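Local coordinates for blood group a-and b-cleaving endo-beta-galactosidase (Streptococcus pneumoniae, PDB 2YGL), which probably binds carbohydrate through tandem family 51 modules of a glycoside hydrolase that cleaves blood group A and B antigens, at residues M12-T18 with P68-D74; S280-Q286 with K306-Y310. One frame throughout, in Å; residues are numbered along the deposited sequence.

Interaction 1: M12-T18 with P68-D74; sequences MDWSSAT and PSVISYD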
ATOM      1  N   MET A  12      17.684   7.472   3.600  1.00 25.77           N
ATOM      2  CA  MET A  12      17.043   7.220   4.889  1.00 26.00           C
ATOM      3  C   MET A  12      18.040   7.379   6.030  1.00 25.92           C
ATOM      4  O   MET A  12      19.246   7.489   5.804  1.00 26.08           O
ATOM      5  CB  MET A  12      16.431   5.815   4.936  1.00 26.01           C
ATOM      6  CG  MET A  12      15.556   5.462   3.749  1.00 26.75           C
ATOM      7  SD  MET A  12      14.889   3.795   3.885  1.00 28.44           S
ATOM      8  CE  MET A  12      14.938   3.292   2.179  1.00 28.76           C
ATOM      9  N   ASP A  13      17.526   7.395   7.255  1.00 25.95           N
ATOM     10  CA  ASP A  13      18.363   7.455   8.445  1.00 25.91           C
ATOM     11  C   ASP A  13      18.455   6.064   9.055  1.00 25.58           C
ATOM     12  O   ASP A  13      17.430   5.460   9.380  1.00 25.65           O
ATOM     13  CB  ASP A  13      17.779   8.439   9.467  1.00 26.06           C
ATOM     14  CG  ASP A  13      17.433   9.789   8.857  1.00 26.72           C
ATOM     15  OD1 ASP A  13      18.302  10.396   8.196  1.00 27.62           O
ATOM     16  OD2 ASP A  13      16.288  10.249   9.049  1.00 28.24           O
ATOM     17  N   TRP A  14      19.676   5.548   9.192  1.00 25.13           N
ATOM     18  CA  TRP A  14      19.877   4.250   9.833  1.00 24.72           C
ATOM     19  C   TRP A  14      19.619   4.328  11.335  1.00 24.61           C
ATOM     20  O   TRP A  14      19.870   5.361  11.957  1.00 24.63           O
ATOM     21  CB  TRP A  14      21.274   3.673   9.538  1.00 24.60           C
ATOM     22  CG  TRP A  14      22.440   4.561   9.883  1.00 24.00           C
ATOM     23  CD1 TRP A  14      22.770   5.050  11.117  1.00 23.77           C
ATOM     24  CD2 TRP A  14      23.456   5.030   8.985  1.00 23.32           C
ATOM     25  NE1 TRP A  14      23.908   5.810  11.038  1.00 23.32           N
ATOM     26  CE2 TRP A  14      24.351   5.818   9.742  1.00 23.24           C
ATOM     27  CE3 TRP A  14      23.688   4.874   7.611  1.00 22.85           C
ATOM     28  CZ2 TRP A  14      25.467   6.444   9.174  1.00 22.73           C
ATOM     29  CZ3 TRP A  14      24.799   5.500   7.045  1.00 22.78           C
ATOM     30  CH2 TRP A  14      25.674   6.275   7.830  1.00 22.26           C
ATOM     31  N   SER A  15      19.091   3.248  11.905  1.00 24.41           N
ATOM     32  CA  SER A  15      18.890   3.163  13.352  1.00 24.17           C
ATOM     33  C   SER A  15      20.234   2.971  14.055  1.00 23.91           C
ATOM     34  O   SER A  15      20.436   3.451  15.170  1.00 24.08           O
ATOM     35  CB  SER A  15      17.918   2.037  13.709  1.00 24.20           C
ATOM     36  OG  SER A  15      18.372   0.785  13.221  1.00 24.62           O
ATOM     37  N   SER A  16      21.142   2.268  13.385  1.00 23.49           N
ATOM     38  CA  SER A  16      22.529   2.128  13.828  1.00 23.15           C
ATOM     39  C   SER A  16      23.424   1.721  12.657  1.00 22.84           C
ATOM     40  O   SER A  16      22.950   1.190  11.645  1.00 22.62           O
ATOM     41  CB  SER A  16      22.650   1.115  14.975  1.00 23.20           C
ATOM     42  OG  SER A  16      22.233  -0.175  14.564  1.00 23.80           O
ATOM     43  N   ALA A  17      24.718   1.988  12.801  1.00 22.41           N
ATOM     44  CA  ALA A  17      25.699   1.643  11.783  1.00 22.10           C
ATOM     45  C   ALA A  17      27.056   1.395  12.425  1.00 21.82           C
ATOM     46  O   ALA A  17      27.568   2.241  13.160  1.00 22.09           O
ATOM     47  CB  ALA A  17      25.796   2.745  10.732  1.00 21.98           C
ATOM     48  N   THR A  18      27.621   0.220  12.164  1.00 21.20           N
ATOM     49  CA  THR A  18      28.975  -0.099  12.607  1.00 20.63           C
ATOM     50  C   THR A  18      29.829  -0.519  11.413  1.00 20.43           C
ATOM     51  O   THR A  18      29.319  -1.071  10.432  1.00 20.21           O
ATOM     52  CB  THR A  18      28.998  -1.220  13.673  1.00 20.58           C
ATOM     53  OG1 THR A  18      28.458  -2.425  13.118  1.00 20.56           O
ATOM     54  CG2 THR A  18      28.202  -0.819  14.921  1.00 20.03           C
ATOM     55  N   PRO A  68      30.124  -9.071  12.843  1.00 20.35           N
ATOM     56  CA  PRO A  68      29.997  -8.369  11.564  1.00 20.16           C
ATOM     57  C   PRO A  68      29.937  -6.846  11.695  1.00 20.09           C
ATOM     58  O   PRO A  68      29.739  -6.320  12.791  1.00 19.97           O
ATOM     59  CB  PRO A  68      28.661  -8.882  11.027  1.00 20.15           C
ATOM     60  CG  PRO A  68      27.847  -9.214  12.270  1.00 20.15           C
ATOM     61  CD  PRO A  68      28.802  -9.357  13.436  1.00 20.16           C
ATOM     62  N   SER A  69      30.128  -6.158  10.572  1.00 20.11           N
ATOM     63  CA  SER A  69      29.709  -4.769  10.423  1.00 20.29           C
ATOM     64  C   SER A  69      28.208  -4.808  10.155  1.00 20.15           C
ATOM     65  O   SER A  69      27.747  -5.591   9.323  1.00 20.11           O
ATOM     66  CB  SER A  69      30.447  -4.109   9.253  1.00 20.23           C
ATOM     67  OG  SER A  69      29.702  -3.030   8.703  1.00 21.29           O
ATOM     68  N   VAL A  70      27.450  -3.978  10.867  1.00 20.30           N
ATOM     69  CA  VAL A  70      25.986  -3.990  10.771  1.00 20.51           C
ATOM     70  C   VAL A  70      25.415  -2.589  10.543  1.00 20.68           C
ATOM     71  O   VAL A  70      25.709  -1.656  11.292  1.00 20.40           O
ATOM     72  CB  VAL A  70      25.326  -4.633  12.036  1.00 20.53           C
ATOM     73  CG1 VAL A  70      23.807  -4.477  12.006  1.00 20.61           C
ATOM     74  CG2 VAL A  70      25.697  -6.102  12.159  1.00 20.23           C
ATOM     75  N   ILE A  71      24.601  -2.455   9.497  1.00 20.99           N
ATOM     76  CA  ILE A  71      23.854  -1.225   9.237  1.00 21.36           C
ATOM     77  C   ILE A  71      22.360  -1.562   9.189  1.00 21.65           C
ATOM     78  O   ILE A  71      21.907  -2.321   8.322  1.00 21.56           O
ATOM     79  CB  ILE A  71      24.316  -0.532   7.932  1.00 21.28           C
ATOM     80  CG1 ILE A  71      25.834  -0.326   7.948  1.00 21.51           C
ATOM     81  CG2 ILE A  71      23.608   0.811   7.759  1.00 21.56           C
ATOM     82  CD1 ILE A  71      26.497  -0.458   6.601  1.00 22.04           C
ATOM     83  N   SER A  72      21.609  -1.007  10.137  1.00 21.92           N
ATOM     84  CA  SER A  72      20.194  -1.340  10.310  1.00 22.35           C
ATOM     85  C   SER A  72      19.273  -0.155  10.051  1.00 22.69           C
ATOM     86  O   SER A  72      19.629   0.994  10.329  1.00 22.69           O
ATOM     87  CB  SER A  72      19.942  -1.877  11.719  1.00 22.32           C
ATOM     88  OG  SER A  72      20.717  -3.036  11.963  1.00 22.74           O
ATOM     89  N   TYR A  73      18.084  -0.453   9.528  1.00 22.98           N
ATOM     90  CA  TYR A  73      17.062   0.558   9.267  1.00 23.31           C
ATOM     91  C   TYR A  73      15.713   0.132   9.838  1.00 23.79           C
ATOM     92  O   TYR A  73      15.321  -1.038   9.733  1.00 23.59           O
ATOM     93  CB  TYR A  73      16.923   0.814   7.763  1.00 23.14           C
ATOM     94  CG  TYR A  73      18.152   1.411   7.111  1.00 22.74           C
ATOM     95  CD1 TYR A  73      19.199   0.597   6.674  1.00 22.23           C
ATOM     96  CD2 TYR A  73      18.265   2.788   6.922  1.00 22.18           C
ATOM     97  CE1 TYR A  73      20.328   1.136   6.077  1.00 21.80           C
ATOM     98  CE2 TYR A  73      19.392   3.341   6.320  1.00 21.79           C
ATOM     99  CZ  TYR A  73      20.422   2.506   5.903  1.00 21.85           C
ATOM    100  OH  TYR A  73      21.542   3.036   5.309  1.00 21.26           O
ATOM    101  N   ASP A  74      15.013   1.089  10.441  1.00 24.38           N
ATOM    102  CA  ASP A  74      13.660   0.869  10.934  1.00 25.08           C
ATOM    103  C   ASP A  74      12.683   1.038   9.781  1.00 25.34           C
ATOM    104  O   ASP A  74      12.553   2.125   9.218  1.00 25.34           O
ATOM    105  CB  ASP A  74      13.328   1.840  12.077  1.00 25.21           C
ATOM    106  CG  ASP A  74      11.909   1.663  12.621  1.00 25.89           C
ATOM    107  OD1 ASP A  74      11.253   0.635  12.332  1.00 26.28           O
ATOM    108  OD2 ASP A  74      11.446   2.563  13.353  1.00 27.17           O
TER
HETATM  109  O   HOH W   1      21.591   5.752   5.036  1.00 19.52           O
HETATM  110  O   HOH W   2      16.089   3.628  10.743  1.00 25.82           O
HETATM  111  O   HOH W   3      24.475  -1.486  13.957  1.00 21.99           O
HETATM  112  O   HOH W   4      28.761  -4.464  14.835  1.00 30.35           O
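CB of W14 rests over one face of the Y73 ring, 4.0 Å from its centroid and displaced toward the rim, a CH-pi contact. The edge of the phenol carries its OH to the indole: Y73 OH lies in the indole plane, 3.6 Å from CE3 of W14, while A17 CB covers one indole face. At that same phenol edge a water links Y73 OH to M12 O. The sulfur of M12 stands oblique to the Y73 ring as a Met-aromatic neighbour. With chi1 at 55°, CG of W14 sits between the backbone N and the carbonyl carbon, which puts CE3 near Y73 OH; the indole crosses I71 at a slant, CE3 lying 4.1 Å from I71 CG2. Strand 16-17 is the outermost strand of a five-stranded antiparallel sheet and pairs with 69-74: S16 and S72 form the hydrogen-bonded pair, S72 N to S16 O being nearly straight at 168°, and A17 and I71 the non-hydrogen-bonded one. S72 O, however, accepts from S15 N (2.8 Å) rather than from S16 N. Small A17 suits a site beneath the indole, and buried I71 also packs on I61 and V28. Next to the ladder T18 N still donates to V70 O (2.8 Å), but V70 N turns to the side-chain oxygen T18 OG1 (2.9 Å), and T18 O accepts from S69 OG at 2.6 Å, with T63 as a further partner of that hydroxyl.

Interaction 2: S280-Q286 with K306-Y310; sequences SDYADIQ and KGIKY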
ATOM      1  N   SER A 280     -37.321  -0.789  17.069  1.00 20.44           N
ATOM      2  CA  SER A 280     -37.940  -2.029  16.604  1.00 20.52           C
ATOM      3  C   SER A 280     -36.953  -3.191  16.678  1.00 20.74           C
ATOM      4  O   SER A 280     -35.741  -3.000  16.539  1.00 20.64           O
ATOM      5  CB  SER A 280     -38.443  -1.851  15.165  1.00 20.58           C
ATOM      6  OG  SER A 280     -39.028  -3.034  14.643  1.00 20.32           O
ATOM      7  N   ASP A 281     -37.481  -4.393  16.909  1.00 20.84           N
ATOM      8  CA  ASP A 281     -36.682  -5.616  16.851  1.00 21.08           C
ATOM      9  C   ASP A 281     -36.271  -5.960  15.419  1.00 21.02           C
ATOM     10  O   ASP A 281     -35.268  -6.640  15.205  1.00 21.12           O
ATOM     11  CB  ASP A 281     -37.448  -6.794  17.460  1.00 21.24           C
ATOM     12  CG  ASP A 281     -37.380  -6.824  18.979  1.00 21.61           C
ATOM     13  OD1 ASP A 281     -36.570  -6.082  19.576  1.00 22.43           O
ATOM     14  OD2 ASP A 281     -38.144  -7.604  19.578  1.00 22.54           O
ATOM     15  N   TYR A 282     -37.053  -5.488  14.451  1.00 20.98           N
ATOM     16  CA  TYR A 282     -36.827  -5.791  13.038  1.00 21.08           C
ATOM     17  C   TYR A 282     -35.706  -4.959  12.426  1.00 20.74           C
ATOM     18  O   TYR A 282     -35.491  -3.803  12.811  1.00 20.72           O
ATOM     19  CB  TYR A 282     -38.119  -5.599  12.237  1.00 21.43           C
ATOM     20  CG  TYR A 282     -39.205  -6.580  12.613  1.00 23.09           C
ATOM     21  CD1 TYR A 282     -39.307  -7.818  11.972  1.00 24.47           C
ATOM     22  CD2 TYR A 282     -40.124  -6.277  13.620  1.00 24.53           C
ATOM     23  CE1 TYR A 282     -40.301  -8.729  12.324  1.00 25.61           C
ATOM     24  CE2 TYR A 282     -41.120  -7.181  13.981  1.00 25.87           C
ATOM     25  CZ  TYR A 282     -41.204  -8.402  13.330  1.00 26.45           C
ATOM     26  OH  TYR A 282     -42.191  -9.290  13.688  1.00 27.78           O
ATOM     27  N   ALA A 283     -34.999  -5.557  11.470  1.00 20.11           N
ATOM     28  CA  ALA A 283     -33.973  -4.854  10.708  1.00 19.64           C
ATOM     29  C   ALA A 283     -34.612  -3.774   9.842  1.00 19.35           C
ATOM     30  O   ALA A 283     -35.682  -3.978   9.269  1.00 19.15           O
ATOM     31  CB  ALA A 283     -33.181  -5.833   9.843  1.00 19.46           C
ATOM     32  N   ASP A 284     -33.956  -2.621   9.763  1.00 19.03           N
ATOM     33  CA  ASP A 284     -34.433  -1.535   8.913  1.00 18.86           C
ATOM     34  C   ASP A 284     -34.036  -1.783   7.453  1.00 18.58           C
ATOM     35  O   ASP A 284     -34.837  -1.570   6.540  1.00 18.34           O
ATOM     36  CB  ASP A 284     -33.918  -0.184   9.426  1.00 18.90           C
ATOM     37  CG  ASP A 284     -34.506   0.192  10.784  1.00 19.22           C
ATOM     38  OD1 ASP A 284     -35.717  -0.030  10.997  1.00 19.49           O
ATOM     39  OD2 ASP A 284     -33.764   0.717  11.639  1.00 18.81           O
ATOM     40  N   ILE A 285     -32.801  -2.245   7.253  1.00 18.27           N
ATOM     41  CA  ILE A 285     -32.305  -2.681   5.946  1.00 17.97           C
ATOM     42  C   ILE A 285     -31.876  -4.144   6.054  1.00 18.02           C
ATOM     43  O   ILE A 285     -31.109  -4.503   6.952  1.00 17.96           O
ATOM     44  CB  ILE A 285     -31.105  -1.806   5.473  1.00 17.87           C
ATOM     45  CG1 ILE A 285     -31.549  -0.363   5.190  1.00 17.58           C
ATOM     46  CG2 ILE A 285     -30.383  -2.429   4.263  1.00 17.54           C
ATOM     47  CD1 ILE A 285     -32.595  -0.208   4.095  1.00 17.47           C
ATOM     48  N   GLN A 286     -32.370  -4.982   5.146  1.00 18.05           N
ATOM     49  CA  GLN A 286     -32.062  -6.410   5.198  1.00 18.22           C
ATOM     50  C   GLN A 286     -30.635  -6.727   4.745  1.00 18.25           C
ATOM     51  O   GLN A 286     -29.910  -7.443   5.440  1.00 18.40           O
ATOM     52  CB  GLN A 286     -33.085  -7.238   4.414  1.00 18.32           C
ATOM     53  CG  GLN A 286     -33.252  -8.662   4.965  1.00 18.74           C
ATOM     54  CD  GLN A 286     -33.770  -8.679   6.402  1.00 19.70           C
ATOM     55  OE1 GLN A 286     -34.863  -8.183   6.686  1.00 20.06           O
ATOM     56  NE2 GLN A 286     -32.982  -9.244   7.311  1.00 19.69           N
ATOM     57  N   LYS A 306     -28.245 -10.580  10.180  1.00 22.68           N
ATOM     58  CA  LYS A 306     -29.626 -10.269  10.545  1.00 22.78           C
ATOM     59  C   LYS A 306     -30.008  -8.848  10.119  1.00 22.61           C
ATOM     60  O   LYS A 306     -30.998  -8.290  10.602  1.00 22.52           O
ATOM     61  CB  LYS A 306     -29.839 -10.446  12.054  1.00 22.88           C
ATOM     62  CG  LYS A 306     -29.695 -11.876  12.556  1.00 23.71           C
ATOM     63  CD  LYS A 306     -29.667 -11.910  14.079  1.00 24.68           C
ATOM     64  CE  LYS A 306     -29.288 -13.280  14.610  1.00 25.99           C
ATOM     65  NZ  LYS A 306     -30.426 -14.235  14.570  1.00 27.19           N
ATOM     66  N   GLY A 307     -29.218  -8.273   9.216  1.00 22.40           N
ATOM     67  CA  GLY A 307     -29.473  -6.927   8.701  1.00 22.24           C
ATOM     68  C   GLY A 307     -28.941  -5.820   9.594  1.00 22.09           C
ATOM     69  O   GLY A 307     -28.264  -6.083  10.590  1.00 22.01           O
ATOM     70  N   ILE A 308     -29.249  -4.579   9.225  1.00 21.96           N
ATOM     71  CA  ILE A 308     -28.795  -3.402   9.969  1.00 21.84           C
ATOM     72  C   ILE A 308     -29.973  -2.530  10.408  1.00 21.93           C
ATOM     73  O   ILE A 308     -31.082  -2.650   9.878  1.00 21.65           O
ATOM     74  CB  ILE A 308     -27.782  -2.537   9.154  1.00 21.87           C
ATOM     75  CG1 ILE A 308     -28.443  -1.945   7.901  1.00 21.70           C
ATOM     76  CG2 ILE A 308     -26.519  -3.348   8.810  1.00 22.00           C
ATOM     77  CD1 ILE A 308     -27.676  -0.801   7.260  1.00 21.85           C
ATOM     78  N   LYS A 309     -29.720  -1.652  11.375  1.00 21.98           N
ATOM     79  CA  LYS A 309     -30.728  -0.705  11.845  1.00 22.19           C
ATOM     80  C   LYS A 309     -30.234   0.737  11.721  1.00 22.15           C
ATOM     81  O   LYS A 309     -29.081   0.980  11.354  1.00 22.01           O
ATOM     82  CB  LYS A 309     -31.139  -1.018  13.291  1.00 22.18           C
ATOM     83  CG  LYS A 309     -31.955  -2.302  13.442  1.00 22.64           C
ATOM     84  CD  LYS A 309     -32.295  -2.582  14.902  1.00 22.99           C
ATOM     85  CE  LYS A 309     -32.858  -3.984  15.065  1.00 23.62           C
ATOM     86  NZ  LYS A 309     -33.103  -4.333  16.495  1.00 24.21           N
ATOM     87  N   TYR A 310     -31.120   1.684  12.018  1.00 22.22           N
ATOM     88  CA  TYR A 310     -30.797   3.111  11.998  1.00 22.38           C
ATOM     89  C   TYR A 310     -29.563   3.433  12.843  1.00 22.65           C
ATOM     90  O   TYR A 310     -28.734   4.252  12.449  1.00 22.68           O
ATOM     91  CB  TYR A 310     -32.002   3.927  12.474  1.00 22.16           C
ATOM     92  CG  TYR A 310     -31.769   5.420  12.559  1.00 21.81           C
ATOM     93  CD1 TYR A 310     -31.895   6.228  11.430  1.00 21.20           C
ATOM     94  CD2 TYR A 310     -31.433   6.025  13.772  1.00 21.25           C
ATOM     95  CE1 TYR A 310     -31.686   7.600  11.505  1.00 21.23           C
ATOM     96  CE2 TYR A 310     -31.220   7.396  13.857  1.00 21.18           C
ATOM     97  CZ  TYR A 310     -31.350   8.177  12.720  1.00 21.08           C
ATOM     98  OH  TYR A 310     -31.146   9.535  12.797  1.00 20.64           O
TER
HETATM   99  O   HOH W   5     -33.128  -7.250  17.089  1.00 49.83           O
HETATM  100  O   HOH W   6     -33.305  -9.568  10.063  1.00 30.00           O
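The oxygen of I308 takes two backbone donors, D284 N at 2.9 Å and I285 N at 3.2 Å, while I308 N returns a bond to I285 O that runs almost along the C=O axis. Beside this bridge CB of I285 lies 3.6 Å from CG1 of I308; the two branched chains point the same way, and both pack on I271. D284 turns its carboxylate toward the other segment: OD2 uses its anti lone pair to accept from Y310 N (2.8 Å), and OD1 is held by T338, so the group is gripped at both oxygens. K309, extended beyond CG, runs alongside the loop until NZ reaches S280 O in the carbonyl plane at 3.0 Å, with a weak bond to D281 O and a water bridging D281 O and NZ. A lysine suits this spot because its long apolar stem can pass Y282 O before the ammonium meets the carbonyls. G307 has a positive phi (83°), and its CA lies 3.4 Å from I285 O and 3.3 Å from Q286 O; glycine suits this close approach of the backbones. In the loop that receives the lysine, S280 OG accepts from Y282 N, an ST turn. D284 and I285 facing I308 together make a classic beta bulge, where strand 285-292 begins.

How the interactions relate
From the N terminus the chain first passes 12-18, and interaction 1 closes a loop of about fifty residues when strand 69-74 comes back antiparallel to it; this ties an outermost strand to the five-stranded sheet of the first NPCBM/NEW2 domain. Farther along the chain, within the second NPCBM/NEW2 range, interaction 2 closes a shorter loop, with 19 residues between its segments, which holds most of strand 285-292 and strand 295-299, and so fastens the loop before strand 315-320 to the start of 285-292. The contacts follow in series, neither nesting nor crossing. Their centres lie about 55 Å apart, on opposite sides of the chain's centre, and each serves its own domain of the tandem.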